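Local atomic coordinates of translocator protein BipD (Burkholderia pseudomallei, PDB entry 3NFT), a protein that is required for invasion of epithelial cells and survival within host cells, and probably regulates secretion of the effectors BipB and BipC and their insertion into the target membrane. Residues K171-Q185 with M231-T244. Sequence-based numbering, arbitrary orientation.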
ATOM      1  N   LYS A 171     -28.147 -20.023  59.497  1.00 37.32           N
ATOM      2  CA  LYS A 171     -26.722 -19.858  59.238  1.00 35.84           C
ATOM      3  C   LYS A 171     -26.197 -20.597  58.001  1.00 32.07           C
ATOM      4  O   LYS A 171     -24.994 -20.569  57.730  1.00 33.43           O
ATOM      5  CB  LYS A 171     -25.907 -20.261  60.477  1.00 37.17           C
ATOM      6  CG  LYS A 171     -26.666 -21.090  61.527  1.00 40.36           C
ATOM      7  CD  LYS A 171     -27.064 -22.500  61.033  1.00 42.81           C
ATOM      8  CE  LYS A 171     -28.051 -23.142  62.005  1.00 44.04           C
ATOM      9  NZ  LYS A 171     -28.531 -24.496  61.590  1.00 44.59           N
ATOM     10  N   ASN A 172     -27.084 -21.239  57.244  1.00 26.86           N
ATOM     11  CA  ASN A 172     -26.657 -22.030  56.092  1.00 22.75           C
ATOM     12  C   ASN A 172     -27.175 -21.456  54.783  1.00 20.48           C
ATOM     13  O   ASN A 172     -28.023 -20.558  54.772  1.00 20.72           O
ATOM     14  CB  ASN A 172     -27.102 -23.488  56.247  1.00 22.40           C
ATOM     15  CG  ASN A 172     -26.491 -24.180  57.477  1.00 23.60           C
ATOM     16  OD1 ASN A 172     -27.196 -24.858  58.226  1.00 27.56           O
ATOM     17  ND2 ASN A 172     -25.197 -24.032  57.670  1.00 24.78           N
ATOM     18  N   MET A 173     -26.591 -21.917  53.682  1.00 17.24           N
ATOM     19  CA  MET A 173     -26.979 -21.570  52.322  1.00 16.66           C
ATOM     20  C   MET A 173     -27.349 -22.862  51.607  1.00 15.42           C
ATOM     21  O   MET A 173     -26.723 -23.903  51.821  1.00 17.05           O
ATOM     22  CB  MET A 173     -25.823 -20.922  51.571  1.00 17.17           C
ATOM     23  CG  MET A 173     -25.295 -19.657  52.197  1.00 19.80           C
ATOM     24  SD  MET A 173     -26.474 -18.300  52.076  1.00 22.35           S
ATOM     25  CE  MET A 173     -26.218 -17.652  50.447  1.00 25.12           C
ATOM     26  N   LYS A 174     -28.375 -22.811  50.785  1.00 13.78           N
ATOM     27  CA  LYS A 174     -28.738 -23.919  49.924  1.00 13.62           C
ATOM     28  C   LYS A 174     -28.375 -23.549  48.507  1.00 12.25           C
ATOM     29  O   LYS A 174     -28.700 -22.452  48.021  1.00 12.97           O
ATOM     30  CB  LYS A 174     -30.221 -24.254  50.036  1.00 13.37           C
ATOM     31  CG  LYS A 174     -30.700 -25.363  49.125  1.00 17.34           C
ATOM     32  CD  LYS A 174     -32.210 -25.563  49.235  1.00 22.22           C
ATOM     33  CE  LYS A 174     -32.734 -26.608  48.266  1.00 26.39           C
ATOM     34  NZ  LYS A 174     -34.188 -26.911  48.507  1.00 28.02           N
ATOM     35  N   ILE A 175     -27.718 -24.474  47.809  1.00 11.97           N
ATOM     36  CA  ILE A 175     -27.343 -24.278  46.437  1.00 12.29           C
ATOM     37  C   ILE A 175     -27.777 -25.458  45.585  1.00 11.87           C
ATOM     38  O   ILE A 175     -27.366 -26.615  45.818  1.00 12.52           O
ATOM     39  CB  ILE A 175     -25.809 -23.960  46.290  1.00 13.75           C
ATOM     40  CG1 ILE A 175     -25.416 -23.740  44.843  1.00 14.09           C
ATOM     41  CG2 ILE A 175     -24.952 -24.996  46.956  1.00 15.31           C
ATOM     42  CD1 ILE A 175     -24.128 -22.912  44.689  1.00 16.63           C
ATOM     43  N   ASP A 176     -28.650 -25.181  44.616  1.00 10.91           N
ATOM     44  CA  ASP A 176     -29.089 -26.207  43.689  1.00 11.27           C
ATOM     45  C   ASP A 176     -28.108 -26.236  42.542  1.00 10.79           C
ATOM     46  O   ASP A 176     -28.343 -25.710  41.456  1.00 11.03           O
ATOM     47  CB  ASP A 176     -30.526 -26.001  43.220  1.00 11.83           C
ATOM     48  CG  ASP A 176     -31.554 -26.575  44.170  1.00 14.06           C
ATOM     49  OD1 ASP A 176     -32.719 -26.106  44.091  1.00 17.13           O
ATOM     50  OD2 ASP A 176     -31.243 -27.517  44.969  1.00 15.06           O
ATOM     51  N   GLY A 177     -26.971 -26.885  42.809  1.00 10.20           N
ATOM     52  CA  GLY A 177     -25.860 -26.807  41.903  1.00 10.25           C
ATOM     53  C   GLY A 177     -26.002 -27.550  40.596  1.00 10.14           C
ATOM     54  O   GLY A 177     -25.379 -27.186  39.603  1.00 11.28           O
ATOM     55  N   GLY A 178     -26.787 -28.630  40.599  1.00 11.20           N
ATOM     56  CA  GLY A 178     -27.077 -29.317  39.331  1.00 11.99           C
ATOM     57  C   GLY A 178     -27.818 -28.452  38.326  1.00 12.54           C
ATOM     58  O   GLY A 178     -27.491 -28.438  37.142  1.00 13.06           O
ATOM     59  N   LYS A 179     -28.785 -27.683  38.816  1.00 12.35           N
ATOM     60  CA  LYS A 179     -29.525 -26.777  37.967  1.00 13.03           C
ATOM     61  C   LYS A 179     -28.561 -25.730  37.405  1.00 12.44           C
ATOM     62  O   LYS A 179     -28.649 -25.347  36.232  1.00 12.73           O
ATOM     63  CB  LYS A 179     -30.638 -26.092  38.750  1.00 13.98           C
ATOM     64  CG  LYS A 179     -31.710 -27.046  39.273  1.00 17.55           C
ATOM     65  CD  LYS A 179     -32.395 -27.763  38.155  1.00 22.78           C
ATOM     66  CE  LYS A 179     -33.463 -28.687  38.683  1.00 27.74           C
ATOM     67  NZ  LYS A 179     -34.213 -28.042  39.788  1.00 31.71           N
ATOM     68  N   ILE A 180     -27.633 -25.284  38.258  1.00 10.60           N
ATOM     69  CA  ILE A 180     -26.668 -24.266  37.835  1.00 10.11           C
ATOM     70  C   ILE A 180     -25.702 -24.831  36.791  1.00 10.48           C
ATOM     71  O   ILE A 180     -25.395 -24.175  35.807  1.00 12.04           O
ATOM     72  CB  ILE A 180     -25.909 -23.665  39.023  1.00 10.40           C
ATOM     73  CG1 ILE A 180     -26.897 -22.996  39.985  1.00 10.42           C
ATOM     74  CG2 ILE A 180     -24.870 -22.644  38.566  1.00  9.98           C
ATOM     75  CD1 ILE A 180     -26.318 -22.475  41.269  1.00 10.69           C
ATOM     76  N   LYS A 181     -25.288 -26.094  36.959  1.00 10.90           N
ATOM     77  CA  LYS A 181     -24.419 -26.721  35.964  1.00 10.62           C
ATOM     78  C   LYS A 181     -25.074 -26.741  34.604  1.00 11.60           C
ATOM     79  O   LYS A 181     -24.418 -26.485  33.599  1.00 11.98           O
ATOM     80  CB  LYS A 181     -24.098 -28.150  36.381  1.00 10.87           C
ATOM     81  CG  LYS A 181     -23.188 -28.283  37.550  1.00 10.70           C
ATOM     82  CD  LYS A 181     -23.104 -29.745  38.017  1.00 13.45           C
ATOM     83  CE  LYS A 181     -22.574 -29.885  39.419  1.00 15.09           C
ATOM     84  NZ  LYS A 181     -22.453 -31.334  39.806  1.00 17.70           N
ATOM     85  N   ALA A 182     -26.374 -27.036  34.571  1.00 12.75           N
ATOM     86  CA  ALA A 182     -27.109 -27.095  33.324  1.00 13.14           C
ATOM     87  C   ALA A 182     -27.171 -25.715  32.641  1.00 12.72           C
ATOM     88  O   ALA A 182     -27.057 -25.606  31.404  1.00 14.20           O
ATOM     89  CB  ALA A 182     -28.544 -27.681  33.545  1.00 14.28           C
ATOM     90  N   LEU A 183     -27.389 -24.672  33.438  1.00 11.91           N
ATOM     91  CA  LEU A 183     -27.382 -23.308  32.900  1.00 11.78           C
ATOM     92  C   LEU A 183     -26.028 -22.966  32.276  1.00 11.10           C
ATOM     93  O   LEU A 183     -25.959 -22.422  31.177  1.00 11.90           O
ATOM     94  CB  LEU A 183     -27.750 -22.292  33.998  1.00 12.44           C
ATOM     95  CG  LEU A 183     -29.180 -22.274  34.493  1.00 14.46           C
ATOM     96  CD1 LEU A 183     -29.294 -21.369  35.738  1.00 16.92           C
ATOM     97  CD2 LEU A 183     -30.106 -21.758  33.407  1.00 18.04           C
ATOM     98  N   ILE A 184     -24.947 -23.284  32.983  1.00 10.69           N
ATOM     99  CA  ILE A 184     -23.612 -23.022  32.481  1.00 10.51           C
ATOM    100  C   ILE A 184     -23.328 -23.823  31.223  1.00 10.39           C
ATOM    101  O   ILE A 184     -22.740 -23.322  30.278  1.00 11.08           O
ATOM    102  CB  ILE A 184     -22.531 -23.204  33.561  1.00 10.15           C
ATOM    103  CG1 ILE A 184     -22.750 -22.180  34.701  1.00 11.49           C
ATOM    104  CG2 ILE A 184     -21.116 -23.038  32.968  1.00 11.89           C
ATOM    105  CD1 ILE A 184     -21.954 -22.393  35.926  1.00 12.55           C
ATOM    106  N   GLN A 185     -23.712 -25.097  31.209  1.00 11.56           N
ATOM    107  CA  GLN A 185     -23.480 -25.888  30.036  1.00 13.23           C
ATOM    108  C   GLN A 185     -24.204 -25.336  28.816  1.00 13.66           C
ATOM    109  O   GLN A 185     -23.691 -25.397  27.686  1.00 13.82           O
ATOM    110  CB  GLN A 185     -23.890 -27.335  30.329  1.00 13.72           C
ATOM    111  CG  GLN A 185     -23.440 -28.314  29.232  1.00 15.13           C
ATOM    112  CD  GLN A 185     -21.930 -28.436  29.144  1.00 17.00           C
ATOM    113  OE1 GLN A 185     -21.259 -28.691  30.153  1.00 21.25           O
ATOM    114  NE2 GLN A 185     -21.376 -28.227  27.935  1.00 17.74           N
ATOM    115  N   MET A 231     -15.914 -23.023  36.251  1.00 11.83           N
ATOM    116  CA  MET A 231     -17.107 -22.608  37.001  1.00 11.04           C
ATOM    117  C   MET A 231     -18.103 -23.767  37.150  1.00 11.32           C
ATOM    118  O   MET A 231     -18.565 -24.075  38.239  1.00 12.00           O
ATOM    119  CB  MET A 231     -17.774 -21.434  36.288  1.00 12.28           C
ATOM    120  CG  MET A 231     -17.068 -20.111  36.416  1.00 14.22           C
ATOM    121  SD  MET A 231     -17.927 -18.922  35.354  1.00 21.21           S
ATOM    122  CE  MET A 231     -17.701 -17.412  36.226  1.00 21.40           C
ATOM    123  N   ARG A 232     -18.387 -24.424  36.038  1.00 11.37           N
ATOM    124  CA  ARG A 232     -19.285 -25.587  36.060  1.00 11.94           C
ATOM    125  C   ARG A 232     -18.795 -26.677  37.023  1.00 12.89           C
ATOM    126  O   ARG A 232     -19.563 -27.210  37.850  1.00 13.17           O
ATOM    127  CB  ARG A 232     -19.439 -26.180  34.653  1.00 12.46           C
ATOM    128  CG  ARG A 232     -20.553 -27.191  34.508  1.00 13.52           C
ATOM    129  CD  ARG A 232     -20.379 -28.001  33.212  1.00 17.68           C
ATOM    130  NE  ARG A 232     -19.094 -28.702  33.249  1.00 22.61           N
ATOM    131  CZ  ARG A 232     -18.368 -29.068  32.192  1.00 24.50           C
ATOM    132  NH1 ARG A 232     -18.773 -28.809  30.951  1.00 23.42           N
ATOM    133  NH2 ARG A 232     -17.195 -29.663  32.391  1.00 24.19           N
ATOM    134  N   ASP A 233     -17.517 -27.023  36.911  1.00 15.75           N
ATOM    135  CA  ASP A 233     -16.955 -28.108  37.728  1.00 16.19           C
ATOM    136  C   ASP A 233     -16.800 -27.768  39.208  1.00 16.21           C
ATOM    137  O   ASP A 233     -16.608 -28.671  40.034  1.00 18.38           O
ATOM    138  CB  ASP A 233     -15.592 -28.526  37.195  1.00 17.54           C
ATOM    139  CG  ASP A 233     -15.662 -29.190  35.853  1.00 18.93           C
ATOM    140  OD1 ASP A 233     -14.569 -29.310  35.253  1.00 22.20           O
ATOM    141  OD2 ASP A 233     -16.765 -29.588  35.378  1.00 21.50           O
ATOM    142  N   SER A 234     -16.932 -26.490  39.566  1.00 14.26           N
ATOM    143  CA  SER A 234     -16.860 -26.082  40.965  1.00 13.78           C
ATOM    144  C   SER A 234     -18.125 -26.400  41.758  1.00 13.43           C
ATOM    145  O   SER A 234     -18.114 -26.347  42.984  1.00 14.79           O
ATOM    146  CB  SER A 234     -16.559 -24.579  41.091  1.00 13.45           C
ATOM    147  OG  SER A 234     -17.695 -23.788  40.740  1.00 13.61           O
ATOM    148  N   LEU A 235     -19.226 -26.650  41.055  1.00 13.40           N
ATOM    149  CA  LEU A 235     -20.544 -26.686  41.681  1.00 12.59           C
ATOM    150  C   LEU A 235     -20.831 -28.024  42.348  1.00 12.11           C
ATOM    151  O   LEU A 235     -20.452 -29.091  41.826  1.00 13.64           O
ATOM    152  CB  LEU A 235     -21.618 -26.416  40.657  1.00 13.08           C
ATOM    153  CG  LEU A 235     -21.673 -24.948  40.237  1.00 13.89           C
ATOM    154  CD1 LEU A 235     -22.260 -24.828  38.855  1.00 16.46           C
ATOM    155  CD2 LEU A 235     -22.439 -24.129  41.335  1.00 16.24           C
ATOM    156  N   PRO A 236     -21.523 -27.985  43.491  1.00 11.93           N
ATOM    157  CA  PRO A 236     -22.049 -29.193  44.125  1.00 11.87           C
ATOM    158  C   PRO A 236     -23.341 -29.589  43.431  1.00 12.06           C
ATOM    159  O   PRO A 236     -23.818 -28.883  42.536  1.00 12.50           O
ATOM    160  CB  PRO A 236     -22.316 -28.718  45.546  1.00 11.86           C
ATOM    161  CG  PRO A 236     -22.857 -27.332  45.317  1.00 11.39           C
ATOM    162  CD  PRO A 236     -22.016 -26.776  44.183  1.00 11.61           C
ATOM    163  N   PRO A 237     -23.940 -30.705  43.853  1.00 12.29           N
ATOM    164  CA  PRO A 237     -25.209 -31.152  43.257  1.00 11.59           C
ATOM    165  C   PRO A 237     -26.433 -30.415  43.798  1.00 11.92           C
ATOM    166  O   PRO A 237     -26.279 -29.602  44.712  1.00 12.80           O
ATOM    167  CB  PRO A 237     -25.251 -32.645  43.622  1.00 12.22           C
ATOM    168  CG  PRO A 237     -24.511 -32.683  44.823  1.00 14.12           C
ATOM    169  CD  PRO A 237     -23.375 -31.720  44.745  1.00 13.24           C
ATOM    170  N   ASP A 238     -27.599 -30.640  43.210  1.00 11.70           N
ATOM    171  CA  ASP A 238     -28.832 -30.087  43.786  1.00 12.22           C
ATOM    172  C   ASP A 238     -29.013 -30.445  45.264  1.00 12.77           C
ATOM    173  O   ASP A 238     -28.547 -31.489  45.756  1.00 14.62           O
ATOM    174  CB  ASP A 238     -30.067 -30.492  42.990  1.00 13.45           C
ATOM    175  CG  ASP A 238     -30.160 -29.828  41.652  1.00 13.66           C
ATOM    176  OD1 ASP A 238     -30.949 -30.322  40.787  1.00 17.00           O
ATOM    177  OD2 ASP A 238     -29.488 -28.792  41.447  1.00 13.29           O
ATOM    178  N   GLY A 239     -29.672 -29.539  45.995  1.00 12.54           N
ATOM    179  CA  GLY A 239     -29.987 -29.752  47.371  1.00 13.11           C
ATOM    180  C   GLY A 239     -28.873 -29.574  48.375  1.00 13.12           C
ATOM    181  O   GLY A 239     -29.032 -29.911  49.563  1.00 15.63           O
ATOM    182  N   THR A 240     -27.741 -29.060  47.921  1.00 12.90           N
ATOM    183  CA  THR A 240     -26.577 -28.916  48.783  1.00 12.84           C
ATOM    184  C   THR A 240     -26.799 -27.840  49.815  1.00 13.38           C
ATOM    185  O   THR A 240     -27.234 -26.734  49.485  1.00 14.49           O
ATOM    186  CB  THR A 240     -25.326 -28.604  47.966  1.00 12.73           C
ATOM    187  OG1 THR A 240     -25.000 -29.769  47.186  1.00 13.67           O
ATOM    188  CG2 THR A 240     -24.129 -28.235  48.872  1.00 13.14           C
ATOM    189  N   VAL A 241     -26.541 -28.183  51.060  1.00 13.50           N
ATOM    190  CA  VAL A 241     -26.637 -27.250  52.163  1.00 14.59           C
ATOM    191  C   VAL A 241     -25.246 -27.036  52.736  1.00 14.51           C
ATOM    192  O   VAL A 241     -24.581 -27.977  53.201  1.00 15.45           O
ATOM    193  CB  VAL A 241     -27.627 -27.713  53.238  1.00 15.06           C
ATOM    194  CG1 VAL A 241     -27.603 -26.733  54.414  1.00 16.43           C
ATOM    195  CG2 VAL A 241     -29.029 -27.811  52.659  1.00 15.47           C
ATOM    196  N   TRP A 242     -24.783 -25.794  52.664  1.00 14.17           N
ATOM    197  CA  TRP A 242     -23.448 -25.428  53.143  1.00 13.71           C
ATOM    198  C   TRP A 242     -23.528 -24.394  54.262  1.00 14.85           C
ATOM    199  O   TRP A 242     -24.336 -23.456  54.210  1.00 15.13           O
ATOM    200  CB  TRP A 242     -22.615 -24.821  52.020  1.00 14.19           C
ATOM    201  CG  TRP A 242     -21.930 -25.764  51.088  1.00 15.67           C
ATOM    202  CD1 TRP A 242     -21.554 -27.053  51.349  1.00 18.13           C
ATOM    203  CD2 TRP A 242     -21.446 -25.464  49.772  1.00 16.44           C
ATOM    204  NE1 TRP A 242     -20.899 -27.578  50.250  1.00 19.99           N
ATOM    205  CE2 TRP A 242     -20.818 -26.615  49.277  1.00 18.28           C
ATOM    206  CE3 TRP A 242     -21.518 -24.338  48.946  1.00 16.52           C
ATOM    207  CZ2 TRP A 242     -20.270 -26.671  47.986  1.00 18.47           C
ATOM    208  CZ3 TRP A 242     -20.972 -24.402  47.681  1.00 15.96           C
ATOM    209  CH2 TRP A 242     -20.334 -25.553  47.223  1.00 17.63           C
ATOM    210  N   ASP A 243     -22.638 -24.531  55.233  1.00 15.23           N
ATOM    211  CA  ASP A 243     -22.398 -23.462  56.179  1.00 15.80           C
ATOM    212  C   ASP A 243     -21.855 -22.264  55.415  1.00 14.93           C
ATOM    213  O   ASP A 243     -21.313 -22.387  54.298  1.00 14.06           O
ATOM    214  CB  ASP A 243     -21.409 -23.897  57.259  1.00 17.16           C
ATOM    215  CG  ASP A 243     -20.089 -24.368  56.682  1.00 19.88           C
ATOM    216  OD1 ASP A 243     -20.066 -25.445  56.018  1.00 21.42           O
ATOM    217  OD2 ASP A 243     -19.079 -23.670  56.872  1.00 23.63           O
ATOM    218  N   THR A 244     -21.989 -21.093  56.024  1.00 14.69           N
ATOM    219  CA  THR A 244     -21.557 -19.886  55.365  1.00 14.91           C
ATOM    220  C   THR A 244     -20.098 -19.958  54.923  1.00 13.71           C
ATOM    221  O   THR A 244     -19.767 -19.535  53.809  1.00 14.87           O
ATOM    222  CB  THR A 244     -21.779 -18.680  56.272  1.00 16.09           C
ATOM    223  OG1 THR A 244     -23.173 -18.581  56.549  1.00 19.71           O
ATOM    224  CG2 THR A 244     -21.272 -17.435  55.568  1.00 19.10           C
TER
HETATM  225  O   HOH W   1     -22.764 -20.954  59.073  1.00 30.16           O
HETATM  226  O   HOH W   2     -21.123 -31.772  42.175  1.00 23.32           O
HETATM  227  O   HOH W   3     -18.151 -28.794  27.657  1.00 30.26           O
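Met173 and Ile175 pair with Trp242 and Thr240 in an antiparallel ladder, where strand 172-175, the middle of a three-stranded sheet, meets 240-243, one of its two outer strands. The sheet lies near one end of the long helical bundle of this type III secretion needle-tip protein, and strand 240-243 leads straight into helix 244-295. Met173 N and Trp242 O, 2.8 Å apart, make one of the nearly straight bonds of the ladder.

The tight side is apolar. Ile175 holds CG1 anti to its backbone N (chi1 -179°), which leaves CG2 to press on Pro236 CG at 3.5 Å and to sit over one face of the Trp242 ring, toward its rim; Thr240 CG2 lies over that same face. Farther along, Leu235 is wedged against helix 177-189: its CD1 crowds Ile180 CG2 at 3.4 Å, closer than usual for two methyls, and also touches Ile184 CD1, while its CD2 faces Ile175 CD1. Trp250 of helix 244-295 packs on both Leu235 and Trp242.

The other sheet face is looser: Lys174, on the same face as its pair partner Val241, runs out fully extended past Thr240 O toward Gly239. At the turn 237-240, Asp238 swings its carboxylate to the start of helix 177-189, where OD2 takes the N-H of Lys179 at 2.9 Å, while Asp176 OD2 receives Gly239 N at 2.8 Å. These two OD2 atoms are 4.1 Å apart, and the backbone N-H groups around them probably ease the repulsion. Beside Leu235 the rim is wetter: a water joins Lys181 NZ to Leu235 O. Ile184 CG2 still packs on Arg232 CB, and beyond it Arg232 NH1 meets Gln185 OE1 on a lone pair at 2.6 Å, while its NE and NH2 both grip Asp233 OD2 side-on.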